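Local coordinates for protein alternansucrase (Leuconostoc mesenteroides, PDB 6HVG) that belongs to glycosyl hydrolase family 70, combining a barrel domain with repeats of the choline- and cell-wall-binding type in a large multidomain chain, at residues S1042-E1047 and L1077-F1082; F748-D753 and R823-D828; K653-L658 and A675-D680; T816-V821 and S883-K888. One frame throughout, in Å; residues are numbered along the deposited sequence.

Contact 1 (S1042-E1047 and L1077-F1082)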
loop_
_atom_site.group_PDB
_atom_site.type_symbol
_atom_site.label_atom_id
_atom_site.label_comp_id
_atom_site.label_asym_id
_atom_site.label_seq_id
_atom_site.Cartn_x
_atom_site.Cartn_y
_atom_site.Cartn_z
ATOM N N SER A 1042 -17.772 -21.619 23.690
ATOM C CA SER A 1042 -19.063 -22.004 23.117
ATOM C C SER A 1042 -19.626 -20.983 22.134
ATOM O O SER A 1042 -20.670 -21.227 21.533
ATOM C CB SER A 1042 -20.072 -22.260 24.231
ATOM O OG SER A 1042 -19.549 -23.197 25.169
ATOM N N ASN A 1043 -18.949 -19.842 21.978
ATOM C CA ASN A 1043 -19.353 -18.825 21.016
ATOM C C ASN A 1043 -18.729 -19.001 19.657
ATOM O O ASN A 1043 -17.683 -19.596 19.520
ATOM C CB ASN A 1043 -19.000 -17.450 21.534
ATOM C CG ASN A 1043 -19.854 -17.054 22.702
ATOM O OD1 ASN A 1043 -20.986 -16.604 22.521
ATOM N ND2 ASN A 1043 -19.331 -17.241 23.915
ATOM N N VAL A 1044 -19.419 -18.508 18.639
ATOM C CA VAL A 1044 -18.891 -18.439 17.278
ATOM C C VAL A 1044 -19.330 -17.111 16.671
ATOM O O VAL A 1044 -20.526 -16.779 16.689
ATOM C CB VAL A 1044 -19.433 -19.569 16.404
ATOM C CG1 VAL A 1044 -18.880 -19.438 14.997
ATOM C CG2 VAL A 1044 -19.086 -20.916 16.997
ATOM N N ILE A 1045 -18.375 -16.364 16.128
ATOM C CA ILE A 1045 -18.685 -15.117 15.435
ATOM C C ILE A 1045 -18.770 -15.386 13.951
ATOM O O ILE A 1045 -17.973 -16.143 13.416
ATOM C CB ILE A 1045 -17.600 -14.056 15.657
ATOM C CG1 ILE A 1045 -17.392 -13.805 17.147
ATOM C CG2 ILE A 1045 -17.990 -12.751 14.991
ATOM C CD1 ILE A 1045 -16.150 -13.021 17.455
ATOM N N TYR A 1046 -19.733 -14.777 13.294
ATOM C CA TYR A 1046 -19.838 -14.877 11.859
ATOM C C TYR A 1046 -19.592 -13.501 11.307
ATOM O O TYR A 1046 -20.338 -12.562 11.602
ATOM C CB TYR A 1046 -21.217 -15.363 11.465
ATOM C CG TYR A 1046 -21.482 -15.485 9.991
ATOM C CD1 TYR A 1046 -20.843 -16.444 9.229
ATOM C CD2 TYR A 1046 -22.401 -14.666 9.365
ATOM C CE1 TYR A 1046 -21.098 -16.577 7.876
ATOM C CE2 TYR A 1046 -22.672 -14.800 8.016
ATOM C CZ TYR A 1046 -22.012 -15.754 7.275
ATOM O OH TYR A 1046 -22.289 -15.873 5.936
ATOM N N GLU A 1047 -18.520 -13.380 10.533
ATOM C CA GLU A 1047 -18.224 -12.140 9.847
ATOM C C GLU A 1047 -18.984 -12.207 8.557
ATOM O O GLU A 1047 -18.559 -12.893 7.619
ATOM C CB GLU A 1047 -16.746 -12.093 9.589
ATOM C CG GLU A 1047 -16.284 -10.790 8.979
ATOM C CD GLU A 1047 -14.852 -10.892 8.501
ATOM O OE1 GLU A 1047 -14.435 -12.010 8.162
ATOM O OE2 GLU A 1047 -14.144 -9.874 8.487
ATOM N N LEU A 1077 -26.292 -23.107 12.933
ATOM C CA LEU A 1077 -24.837 -23.263 12.777
ATOM C C LEU A 1077 -24.046 -22.863 14.016
ATOM O O LEU A 1077 -22.827 -22.997 14.053
ATOM C CB LEU A 1077 -24.333 -22.474 11.574
ATOM C CG LEU A 1077 -24.821 -22.975 10.196
ATOM C CD1 LEU A 1077 -24.407 -21.993 9.102
ATOM C CD2 LEU A 1077 -24.312 -24.381 9.886
ATOM N N GLY A 1078 -24.734 -22.391 15.042
ATOM C CA GLY A 1078 -24.098 -22.099 16.319
ATOM C C GLY A 1078 -23.480 -20.709 16.401
ATOM O O GLY A 1078 -22.658 -20.461 17.271
ATOM N N ILE A 1079 -23.891 -19.802 15.519
ATOM C CA ILE A 1079 -23.417 -18.442 15.594
ATOM C C ILE A 1079 -24.079 -17.839 16.806
ATOM O O ILE A 1079 -25.293 -17.896 16.921
ATOM C CB ILE A 1079 -23.777 -17.599 14.350
ATOM C CG1 ILE A 1079 -22.829 -17.858 13.186
ATOM C CG2 ILE A 1079 -23.623 -16.108 14.652
ATOM C CD1 ILE A 1079 -22.591 -19.294 12.831
ATOM N N THR A 1080 -23.276 -17.293 17.712
ATOM C CA THR A 1080 -23.795 -16.560 18.851
ATOM C C THR A 1080 -23.637 -15.047 18.700
ATOM O O THR A 1080 -24.311 -14.312 19.404
ATOM C CB THR A 1080 -23.108 -17.000 20.146
ATOM O OG1 THR A 1080 -21.698 -16.790 20.040
ATOM C CG2 THR A 1080 -23.417 -18.456 20.422
ATOM N N SER A 1081 -22.753 -14.592 17.799
ATOM C CA SER A 1081 -22.657 -13.170 17.414
ATOM C C SER A 1081 -22.450 -12.948 15.914
ATOM O O SER A 1081 -21.637 -13.606 15.285
ATOM C CB SER A 1081 -21.539 -12.481 18.174
ATOM O OG SER A 1081 -21.658 -11.073 18.027
ATOM N N PHE A 1082 -23.197 -12.005 15.353
ATOM C CA PHE A 1082 -23.169 -11.703 13.933
ATOM C C PHE A 1082 -22.411 -10.403 13.717
ATOM O O PHE A 1082 -22.855 -9.331 14.139
ATOM C CB PHE A 1082 -24.581 -11.552 13.395
ATOM C CG PHE A 1082 -24.688 -11.762 11.899
ATOM C CD1 PHE A 1082 -24.273 -10.779 11.012
ATOM C CD2 PHE A 1082 -25.212 -12.937 11.386
ATOM C CE1 PHE A 1082 -24.374 -10.979 9.656
ATOM C CE2 PHE A 1082 -25.322 -13.138 10.029
ATOM C CZ PHE A 1082 -24.908 -12.160 9.163
HETATM O O HOH W 1 -21.878 -22.099 19.275
#
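Ile1045 and Tyr1046 pair with Ser1081 and Phe1082 as neighbouring parallel strands of a (beta/alpha)8 barrel, the two ends of a beta-alpha-beta unit whose crossover contains helix 1063-1075. The tight part lies downstream. Tyr1046 N donates to Ser1081 O at 3.0 Å; leading into the strands, Val1044 O accepts Thr1080 N, also at 3.0 Å, with a weak second bond from Ser1081 N. On the side of the sheet facing helix 1063-1075, Tyr1046 CB meets Ile1079 CG1 at 3.4 Å. Beta-branched Ile1079 suits this place because both its branches pack on that CB, CG1 closely and CG2 more distantly. Phe1074 of the helix packs against both aromatic rings. Upstream, polar bonds and a water replace ring packing. Here Gly1078 ends the helix in a Schellman motif, at a positive phi that glycine accommodates easily, and a water joins Gly1078 O to Ser1042 O where Ser1042 and Thr1080 are partly exposed. Threonine works well at this edge, since its hydroxyl both gives and receives: with OG1 set between the backbone N and the carbonyl carbon (chi1 59°), Thr1080 OG1 donates to Asn1043 OD1 at 2.6 Å, in the amide plane and on a lone pair, while accepting Val1044 N. Back in the packed half, Tyr1046 turns its edge to the face of Phe1082, planes 66° apart, with Tyr1046 CD2 3.4 Å from Phe1082 CE2.

Contact 2 (F748-D753 and R823-D828)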
loop_
_atom_site.group_PDB
_atom_site.type_symbol
_atom_site.label_atom_id
_atom_site.label_comp_id
_atom_site.label_asym_id
_atom_site.label_seq_id
_atom_site.Cartn_x
_atom_site.Cartn_y
_atom_site.Cartn_z
ATOM N N PHE A 748 -9.354 -16.766 13.073
ATOM C CA PHE A 748 -9.975 -16.971 11.771
ATOM C C PHE A 748 -9.002 -17.524 10.763
ATOM O O PHE A 748 -7.811 -17.483 10.971
ATOM C CB PHE A 748 -10.556 -15.658 11.248
ATOM C CG PHE A 748 -9.559 -14.541 11.168
ATOM C CD1 PHE A 748 -9.355 -13.687 12.248
ATOM C CD2 PHE A 748 -8.836 -14.331 10.019
ATOM C CE1 PHE A 748 -8.440 -12.659 12.193
ATOM C CE2 PHE A 748 -7.922 -13.298 9.949
ATOM C CZ PHE A 748 -7.722 -12.465 11.037
ATOM N N VAL A 749 -9.548 -18.049 9.667
ATOM C CA VAL A 749 -8.761 -18.510 8.526
ATOM C C VAL A 749 -8.673 -17.406 7.484
ATOM O O VAL A 749 -7.612 -17.157 6.934
ATOM C CB VAL A 749 -9.385 -19.755 7.891
ATOM C CG1 VAL A 749 -8.558 -20.225 6.706
ATOM C CG2 VAL A 749 -9.494 -20.869 8.937
ATOM N N ARG A 750 -9.792 -16.743 7.219
ATOM C CA ARG A 750 -9.825 -15.609 6.289
ATOM C C ARG A 750 -10.712 -14.523 6.841
ATOM O O ARG A 750 -11.485 -14.755 7.759
ATOM C CB ARG A 750 -10.343 -16.028 4.891
ATOM C CG ARG A 750 -9.440 -17.023 4.189
ATOM C CD ARG A 750 -9.498 -16.893 2.680
ATOM N NE ARG A 750 -10.832 -17.188 2.170
ATOM C CZ ARG A 750 -11.553 -16.401 1.387
ATOM N NH1 ARG A 750 -11.106 -15.227 0.971
ATOM N NH2 ARG A 750 -12.752 -16.803 1.015
ATOM N N ALA A 751 -10.598 -13.331 6.266
ATOM C CA ALA A 751 -11.413 -12.204 6.674
ATOM C C ALA A 751 -11.771 -11.335 5.483
ATOM O O ALA A 751 -11.231 -11.513 4.399
ATOM C CB ALA A 751 -10.679 -11.406 7.738
ATOM N N HIS A 752 -12.665 -10.377 5.695
ATOM C CA HIS A 752 -13.074 -9.445 4.644
ATOM C C HIS A 752 -11.838 -8.703 4.125
ATOM O O HIS A 752 -11.797 -8.286 2.971
ATOM C CB HIS A 752 -14.131 -8.450 5.169
ATOM C CG HIS A 752 -13.568 -7.357 6.048
ATOM N ND1 HIS A 752 -13.406 -7.500 7.410
ATOM C CD2 HIS A 752 -13.129 -6.108 5.754
ATOM C CE1 HIS A 752 -12.892 -6.390 7.916
ATOM N NE2 HIS A 752 -12.714 -5.527 6.931
ATOM N N ASP A 753 -10.840 -8.570 5.008
ATOM C CA ASP A 753 -9.594 -7.893 4.717
ATOM C C ASP A 753 -8.376 -8.811 4.860
ATOM O O ASP A 753 -7.252 -8.330 4.997
ATOM C CB ASP A 753 -9.429 -6.673 5.638
ATOM C CG ASP A 753 -9.361 -7.044 7.130
ATOM O OD1 ASP A 753 -9.552 -8.230 7.493
ATOM O OD2 ASP A 753 -9.106 -6.138 7.952
ATOM N N ARG A 823 -13.980 -17.367 14.332
ATOM C CA ARG A 823 -14.760 -16.533 13.440
ATOM C C ARG A 823 -14.807 -17.115 12.034
ATOM O O ARG A 823 -13.786 -17.547 11.490
ATOM C CB ARG A 823 -14.217 -15.120 13.378
ATOM C CG ARG A 823 -15.177 -14.188 12.655
ATOM C CD ARG A 823 -14.729 -12.739 12.724
ATOM N NE ARG A 823 -13.504 -12.543 11.979
ATOM C CZ ARG A 823 -12.898 -11.379 11.829
ATOM N NH1 ARG A 823 -13.423 -10.287 12.366
ATOM N NH2 ARG A 823 -11.761 -11.326 11.138
ATOM N N VAL A 824 -16.012 -17.117 11.470
ATOM C CA VAL A 824 -16.257 -17.667 10.157
ATOM C C VAL A 824 -16.541 -16.558 9.139
ATOM O O VAL A 824 -17.353 -15.643 9.386
ATOM C CB VAL A 824 -17.457 -18.627 10.181
ATOM C CG1 VAL A 824 -17.700 -19.198 8.795
ATOM C CG2 VAL A 824 -17.227 -19.746 11.183
ATOM N N TYR A 825 -15.874 -16.649 7.995
ATOM C CA TYR A 825 -15.936 -15.599 6.976
ATOM C C TYR A 825 -17.023 -15.920 5.963
ATOM O O TYR A 825 -16.998 -16.963 5.319
ATOM C CB TYR A 825 -14.548 -15.456 6.287
ATOM C CG TYR A 825 -14.487 -14.465 5.136
ATOM C CD1 TYR A 825 -15.065 -13.210 5.238
ATOM C CD2 TYR A 825 -13.860 -14.787 3.931
ATOM C CE1 TYR A 825 -15.013 -12.310 4.179
ATOM C CE2 TYR A 825 -13.794 -13.888 2.878
ATOM C CZ TYR A 825 -14.376 -12.657 3.006
ATOM O OH TYR A 825 -14.336 -11.775 1.959
ATOM N N TYR A 826 -17.955 -14.991 5.810
ATOM C CA TYR A 826 -18.997 -15.052 4.781
ATOM C C TYR A 826 -18.508 -15.607 3.461
ATOM O O TYR A 826 -19.169 -16.432 2.857
ATOM C CB TYR A 826 -19.549 -13.631 4.549
ATOM C CG TYR A 826 -20.388 -13.474 3.304
ATOM C CD1 TYR A 826 -21.761 -13.733 3.315
ATOM C CD2 TYR A 826 -19.819 -13.077 2.125
ATOM C CE1 TYR A 826 -22.533 -13.545 2.183
ATOM C CE2 TYR A 826 -20.578 -12.897 0.988
ATOM C CZ TYR A 826 -21.936 -13.133 1.023
ATOM O OH TYR A 826 -22.666 -12.954 -0.125
ATOM N N GLY A 827 -17.351 -15.134 3.018
ATOM C CA GLY A 827 -16.794 -15.480 1.709
ATOM C C GLY A 827 -16.226 -16.870 1.554
ATOM O O GLY A 827 -15.881 -17.263 0.451
ATOM N N ASP A 828 -16.104 -17.594 2.655
ATOM C CA ASP A 828 -15.829 -19.023 2.626
ATOM C C ASP A 828 -17.123 -19.834 2.600
ATOM O O ASP A 828 -17.090 -21.033 2.331
ATOM C CB ASP A 828 -15.001 -19.436 3.852
ATOM C CG ASP A 828 -13.614 -18.815 3.852
ATOM O OD1 ASP A 828 -13.080 -18.614 2.735
ATOM O OD2 ASP A 828 -13.084 -18.527 4.963
HETATM O O HOH W 2 -12.316 -17.813 9.072
HETATM O O HOH W 3 -13.083 -14.149 9.832
HETATM O O HOH W 4 -13.844 -9.156 1.506
HETATM O O HOH W 5 -9.788 -8.806 10.636
#
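Phe748 overlaps the end of Arg823 with one face of its ring: Arg823 NH2 stands 3.5 Å from Phe748 CD1, toward the rim, and the guanidinium is tilted 41° from the ring instead of lying flat on it. Ala751 CB touches the same NH2, while NH1 forms a salt bridge with Glu1083. The loop 748-753 follows barrel strand 745-747 and wraps the end of the adjacent strand 821-825. Tyr825 spreads one face under the Ala751 peptide, Tyr825 CZ lying 3.6 Å from Ala751 O; Gly827 N covers the opposite face, close packing that a residue lacking a side chain permits. The edge of this ring points at one face of the Arg750 guanidinium, planes 84° apart. A bend at chi3 (-63°) turns that group to Asp828, which is held side-on: Arg750 NE at 2.7 Å and NH2 at 2.5 Å both donate to Asp828 OD1, one on the syn lone pair and the other from above the carboxylate plane. One water joins Val749 N and Arg823 O; another links Arg750 O to the side-chain NE of Arg823. Arg750 NH1 and Tyr825 OH both reach Glu832. Paired with Arg750 and bonded by Tyr811 OH, the buried Asp828 carboxylate is probably stabilised as an anion.

Contact 3 (K653-L658 and A675-D680)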
loop_
_atom_site.group_PDB
_atom_site.type_symbol
_atom_site.label_atom_id
_atom_site.label_comp_id
_atom_site.label_asym_id
_atom_site.label_seq_id
_atom_site.Cartn_x
_atom_site.Cartn_y
_atom_site.Cartn_z
ATOM N N LYS A 653 -22.370 -11.457 26.953
ATOM C CA LYS A 653 -23.553 -10.852 26.327
ATOM C C LYS A 653 -23.187 -9.719 25.380
ATOM O O LYS A 653 -24.022 -9.264 24.599
ATOM C CB LYS A 653 -24.510 -10.282 27.382
ATOM C CG LYS A 653 -25.723 -11.130 27.652
ATOM C CD LYS A 653 -26.457 -10.640 28.897
ATOM C CE LYS A 653 -27.333 -11.742 29.493
ATOM N NZ LYS A 653 -27.655 -11.471 30.916
ATOM N N HIS A 654 -21.962 -9.232 25.472
ATOM C CA HIS A 654 -21.507 -8.119 24.649
ATOM C C HIS A 654 -20.142 -8.454 24.065
ATOM O O HIS A 654 -19.169 -7.715 24.268
ATOM C CB HIS A 654 -21.436 -6.829 25.472
ATOM C CG HIS A 654 -22.734 -6.446 26.097
ATOM N ND1 HIS A 654 -23.141 -6.954 27.312
ATOM C CD2 HIS A 654 -23.717 -5.610 25.687
ATOM C CE1 HIS A 654 -24.326 -6.457 27.618
ATOM N NE2 HIS A 654 -24.690 -5.628 26.654
ATOM N N LEU A 655 -20.088 -9.577 23.340
ATOM C CA LEU A 655 -18.870 -9.994 22.636
ATOM C C LEU A 655 -18.316 -8.874 21.777
ATOM O O LEU A 655 -19.033 -8.334 20.964
ATOM C CB LEU A 655 -19.134 -11.196 21.728
ATOM C CG LEU A 655 -19.018 -12.566 22.364
ATOM C CD1 LEU A 655 -19.543 -13.605 21.388
ATOM C CD2 LEU A 655 -17.572 -12.861 22.750
ATOM N N SER A 656 -17.031 -8.564 21.982
ATOM C CA SER A 656 -16.319 -7.468 21.307
ATOM C C SER A 656 -14.917 -7.887 20.868
ATOM O O SER A 656 -14.184 -8.521 21.640
ATOM C CB SER A 656 -16.181 -6.260 22.245
ATOM O OG SER A 656 -17.435 -5.647 22.448
ATOM N N ILE A 657 -14.535 -7.519 19.646
ATOM C CA ILE A 657 -13.261 -7.944 19.071
ATOM C C ILE A 657 -12.420 -6.749 18.648
ATOM O O ILE A 657 -12.937 -5.650 18.427
ATOM C CB ILE A 657 -13.455 -8.919 17.881
ATOM C CG1 ILE A 657 -14.144 -8.222 16.701
ATOM C CG2 ILE A 657 -14.238 -10.135 18.345
ATOM C CD1 ILE A 657 -14.398 -9.128 15.499
ATOM N N LEU A 658 -11.115 -6.972 18.550
ATOM C CA LEU A 658 -10.152 -5.970 18.108
ATOM C C LEU A 658 -9.505 -6.433 16.810
ATOM O O LEU A 658 -9.119 -7.593 16.690
ATOM C CB LEU A 658 -9.019 -5.829 19.120
ATOM C CG LEU A 658 -9.341 -5.326 20.508
ATOM C CD1 LEU A 658 -8.155 -5.537 21.420
ATOM C CD2 LEU A 658 -9.775 -3.860 20.453
ATOM N N ALA A 675 -10.736 -6.185 27.701
ATOM C CA ALA A 675 -12.035 -5.514 27.475
ATOM C C ALA A 675 -12.640 -5.838 26.108
ATOM O O ALA A 675 -13.851 -5.850 25.945
ATOM C CB ALA A 675 -11.887 -4.010 27.642
ATOM N N GLN A 676 -11.784 -6.083 25.127
ATOM C CA GLN A 676 -12.194 -6.623 23.827
ATOM C C GLN A 676 -11.248 -7.775 23.504
ATOM O O GLN A 676 -10.088 -7.759 23.923
ATOM C CB GLN A 676 -12.085 -5.572 22.720
ATOM C CG GLN A 676 -12.851 -4.279 22.960
ATOM C CD GLN A 676 -12.068 -3.257 23.775
ATOM O OE1 GLN A 676 -10.840 -3.316 23.847
ATOM N NE2 GLN A 676 -12.790 -2.368 24.468
ATOM N N LEU A 677 -11.731 -8.767 22.765
ATOM C CA LEU A 677 -10.912 -9.923 22.433
ATOM C C LEU A 677 -9.835 -9.595 21.409
ATOM O O LEU A 677 -10.129 -9.043 20.359
ATOM C CB LEU A 677 -11.770 -11.066 21.896
ATOM C CG LEU A 677 -12.786 -11.660 22.862
ATOM C CD1 LEU A 677 -13.603 -12.689 22.097
ATOM C CD2 LEU A 677 -12.115 -12.270 24.081
ATOM N N THR A 678 -8.590 -9.952 21.718
ATOM C CA THR A 678 -7.522 -9.896 20.715
ATOM C C THR A 678 -7.732 -10.940 19.630
ATOM O O THR A 678 -8.298 -11.997 19.881
ATOM C CB THR A 678 -6.125 -10.139 21.318
ATOM O OG1 THR A 678 -5.140 -10.027 20.287
ATOM C CG2 THR A 678 -6.024 -11.538 21.946
ATOM N N MET A 679 -7.240 -10.651 18.432
ATOM C CA MET A 679 -7.107 -11.683 17.416
ATOM C C MET A 679 -5.921 -12.549 17.787
ATOM O O MET A 679 -5.072 -12.159 18.603
ATOM C CB MET A 679 -6.890 -11.084 16.031
ATOM C CG MET A 679 -5.425 -10.862 15.652
ATOM S SD MET A 679 -5.116 -9.838 14.219
ATOM C CE MET A 679 -6.369 -10.268 13.062
ATOM N N ASP A 680 -5.852 -13.718 17.157
ATOM C CA ASP A 680 -4.735 -14.634 17.339
ATOM C C ASP A 680 -4.128 -14.911 15.978
ATOM O O ASP A 680 -4.413 -15.927 15.348
ATOM C CB ASP A 680 -5.206 -15.922 18.013
ATOM C CG ASP A 680 -4.075 -16.912 18.238
ATOM O OD1 ASP A 680 -2.891 -16.526 18.077
ATOM O OD2 ASP A 680 -4.378 -18.088 18.571
#
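Ser656 O accepts Leu677 N at 2.7 Å in an almost straight bond (171° at the hydrogen), and Leu658 N in turn donates to Leu677 O at 2.9 Å. Leu677 thus uses both its N and its O toward 653-658, while Ile657 CA lies 3.6 Å from Leu677 O in a supporting CA-H...O contact. Small enough to sit close to the main chain, Ser656 OG donates to His654 O at 3.3 Å and is bonded to Ile618 N on the adjoining strand. The two backbone bonds make a single bridge, Ile657 with Leu677, which joins strand 657-658 to the approach of strand 678-679, the two outermost strands in the order of the parallel sheet, and so closes the barrel. On the side of helix 629-642, Gln676 and Leu658 cross at about a right angle, with Leu658 CG 3.5 Å from Gln676 CB. A bend at chi2 (86°) lets the aliphatic part of glutamine lie against leucine while NE2 makes a weak bond to Leu631 O. Leu655 and Leu677 point the other way, Leu655 CD2 and Leu677 CD1 meeting at 4.0 Å, and Leu655 also touches Ser1081 and Asn1043. Farther along, Leu658 O is taken by Tyr746 OH, and Asp660 accepts Met679 N and is hydrogen-bonded with Thr678 OG1. Asp680, a residue type well suited to N-caps, turns its carboxylate to a backbone N of helix 681-692.

Contact 4 (T816-V821 and S883-K888)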
loop_
_atom_site.group_PDB
_atom_site.type_symbol
_atom_site.label_atom_id
_atom_site.label_comp_id
_atom_site.label_asym_id
_atom_site.label_seq_id
_atom_site.Cartn_x
_atom_site.Cartn_y
_atom_site.Cartn_z
ATOM N N THR A 816 -12.505 -26.848 16.050
ATOM C CA THR A 816 -12.303 -27.811 17.151
ATOM C C THR A 816 -11.282 -27.348 18.203
ATOM O O THR A 816 -11.121 -27.995 19.230
ATOM C CB THR A 816 -11.844 -29.185 16.612
ATOM O OG1 THR A 816 -10.654 -29.046 15.811
ATOM C CG2 THR A 816 -12.930 -29.802 15.774
ATOM N N ASN A 817 -10.582 -26.240 17.960
ATOM C CA ASN A 817 -9.598 -25.738 18.927
ATOM C C ASN A 817 -10.230 -25.246 20.232
ATOM O O ASN A 817 -11.184 -24.444 20.226
ATOM C CB ASN A 817 -8.768 -24.593 18.318
ATOM C CG ASN A 817 -7.538 -25.078 17.543
ATOM O OD1 ASN A 817 -7.152 -26.232 17.617
ATOM N ND2 ASN A 817 -6.918 -24.163 16.787
ATOM N N LYS A 818 -9.653 -25.697 21.338
ATOM C CA LYS A 818 -9.979 -25.184 22.652
ATOM C C LYS A 818 -9.370 -23.779 22.868
ATOM O O LYS A 818 -8.373 -23.403 22.244
ATOM C CB LYS A 818 -9.455 -26.145 23.720
ATOM C CG LYS A 818 -9.833 -25.814 25.156
ATOM C CD LYS A 818 -9.351 -26.894 26.113
ATOM C CE LYS A 818 -9.159 -26.368 27.525
ATOM N NZ LYS A 818 -10.409 -25.835 28.127
ATOM N N ASP A 819 -9.995 -23.004 23.745
ATOM C CA ASP A 819 -9.530 -21.671 24.131
ATOM C C ASP A 819 -9.421 -20.722 22.928
ATOM O O ASP A 819 -8.359 -20.167 22.654
ATOM C CB ASP A 819 -8.197 -21.757 24.901
ATOM C CG ASP A 819 -8.358 -22.282 26.317
ATOM O OD1 ASP A 819 -9.348 -21.907 26.994
ATOM O OD2 ASP A 819 -7.478 -23.058 26.778
ATOM N N THR A 820 -10.527 -20.556 22.222
ATOM C CA THR A 820 -10.673 -19.519 21.202
ATOM C C THR A 820 -12.159 -19.300 20.906
ATOM O O THR A 820 -12.955 -20.235 21.058
ATOM C CB THR A 820 -9.945 -19.895 19.878
ATOM O OG1 THR A 820 -9.797 -18.731 19.053
ATOM C CG2 THR A 820 -10.706 -20.937 19.085
ATOM N N VAL A 821 -12.520 -18.092 20.479
ATOM C CA VAL A 821 -13.789 -17.872 19.821
ATOM C C VAL A 821 -13.541 -17.863 18.319
ATOM O O VAL A 821 -12.993 -16.905 17.786
ATOM C CB VAL A 821 -14.413 -16.531 20.202
ATOM C CG1 VAL A 821 -15.694 -16.312 19.395
ATOM C CG2 VAL A 821 -14.672 -16.426 21.704
ATOM N N SER A 883 -5.686 -34.093 16.145
ATOM C CA SER A 883 -6.286 -33.199 17.150
ATOM C C SER A 883 -7.549 -33.833 17.684
ATOM O O SER A 883 -8.407 -34.254 16.904
ATOM C CB SER A 883 -6.613 -31.816 16.558
ATOM O OG SER A 883 -7.088 -30.914 17.544
ATOM N N VAL A 884 -7.659 -33.878 19.010
ATOM C CA VAL A 884 -8.741 -34.557 19.708
ATOM C C VAL A 884 -9.359 -33.642 20.746
ATOM O O VAL A 884 -8.651 -32.866 21.349
ATOM C CB VAL A 884 -8.230 -35.819 20.457
ATOM C CG1 VAL A 884 -9.329 -36.424 21.320
ATOM C CG2 VAL A 884 -7.681 -36.841 19.462
ATOM N N ARG A 885 -10.674 -33.729 20.928
ATOM C CA ARG A 885 -11.366 -33.158 22.080
ATOM C C ARG A 885 -12.096 -34.316 22.791
ATOM O O ARG A 885 -12.698 -35.153 22.137
ATOM C CB ARG A 885 -12.365 -32.058 21.660
ATOM C CG ARG A 885 -11.762 -30.712 21.203
ATOM C CD ARG A 885 -10.976 -29.919 22.291
ATOM N NE ARG A 885 -11.813 -29.104 23.173
ATOM C CZ ARG A 885 -12.438 -27.987 22.797
ATOM N NH1 ARG A 885 -12.333 -27.507 21.563
ATOM N NH2 ARG A 885 -13.188 -27.333 23.670
ATOM N N PHE A 886 -12.101 -34.326 24.125
ATOM C CA PHE A 886 -12.584 -35.469 24.908
ATOM C C PHE A 886 -14.074 -35.540 25.327
ATOM O O PHE A 886 -14.597 -36.640 25.463
ATOM C CB PHE A 886 -11.733 -35.603 26.163
ATOM C CG PHE A 886 -10.272 -35.731 25.892
ATOM C CD1 PHE A 886 -9.770 -36.829 25.209
ATOM C CD2 PHE A 886 -9.395 -34.742 26.304
ATOM C CE1 PHE A 886 -8.412 -36.953 24.953
ATOM C CE2 PHE A 886 -8.035 -34.859 26.056
ATOM C CZ PHE A 886 -7.540 -35.974 25.376
ATOM N N GLY A 887 -14.742 -34.414 25.583
ATOM C CA GLY A 887 -16.114 -34.407 26.099
ATOM C C GLY A 887 -16.220 -33.413 27.221
ATOM O O GLY A 887 -15.235 -32.801 27.533
ATOM N N LYS A 888 -17.376 -33.257 27.857
ATOM C CA LYS A 888 -17.617 -32.085 28.697
ATOM C C LYS A 888 -16.709 -31.902 29.898
ATOM O O LYS A 888 -16.106 -30.818 30.067
ATOM C CB LYS A 888 -19.050 -31.964 29.161
ATOM C CG LYS A 888 -19.420 -30.513 29.415
ATOM C CD LYS A 888 -20.809 -30.361 30.011
ATOM C CE LYS A 888 -21.419 -28.977 29.768
ATOM N NZ LYS A 888 -21.977 -28.812 28.388
#
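Arg885 reaches Thr816 and Lys818 through two successive bends, chi2 at -64° and chi3 at -83°, which curl its chain until the guanidinium meets the loop 816-821. Lys818, with CG anti to the backbone N, crosses that group at about a right angle and sets CB over the centre of one face, Lys818 CB to Arg885 CZ being 3.6 Å. The methylene part of lysine is what makes this possible: it packs on the flat cation while the ammonium leads away, so Lys818 NZ stays 5.5 Å from Arg885 NH2. At the guanidinium edge, Arg885 NH1 donates to Thr816 O at 2.7 Å. The carbonyl oxygen lies within the guanidinium plane, yet the nitrogen sits well above the carbonyl plane, 55° out of it. Lys818 N is also near NH1, but both are donors, and its hydrogen goes instead to Gln862 OE1. The contact joins two parts of the fold. Loop 816-821 runs from helix 807-814 into barrel strand 821-825, whereas strand 881-885 belongs to a separate antiparallel sheet. Arginine suits the place because its long chain carries several donors from the sheet to the loop: NE bonds Gly860 O beside NH1's bond to Thr816. Thr816 OG1 turns back to Ala812 O in the helix. A buried guanidinium whose NH1 and NE are held by neutral backbone carbonyls, one just beyond a helix C-terminus whose dipole would favour a cation, probably keeps its positive charge.

Contacts 1, 2 and 3 all reach the eight-stranded parallel barrel sheet, their centres about 12 to 16 Å apart. Contact 3 closes first along the chain and seals the barrel; contacts 2 and 4 then interleave, their segments running 748-753, 816-821, 823-828, 883-888, and contact 1 comes last. Strands 821-825 and 1045-1047 are neighbours, so contacts 1 and 2 meet, Glu1047 OE2 lying 2.7 Å from His752 ND1. Ile1045 of contact 1 and Ile657 of contact 3 meet across the barrel interior. Contact 4, its centre about 16 to 20 Å from those of the others, ties this barrel to the antiparallel sheet, coupling two parts of the family 70 region.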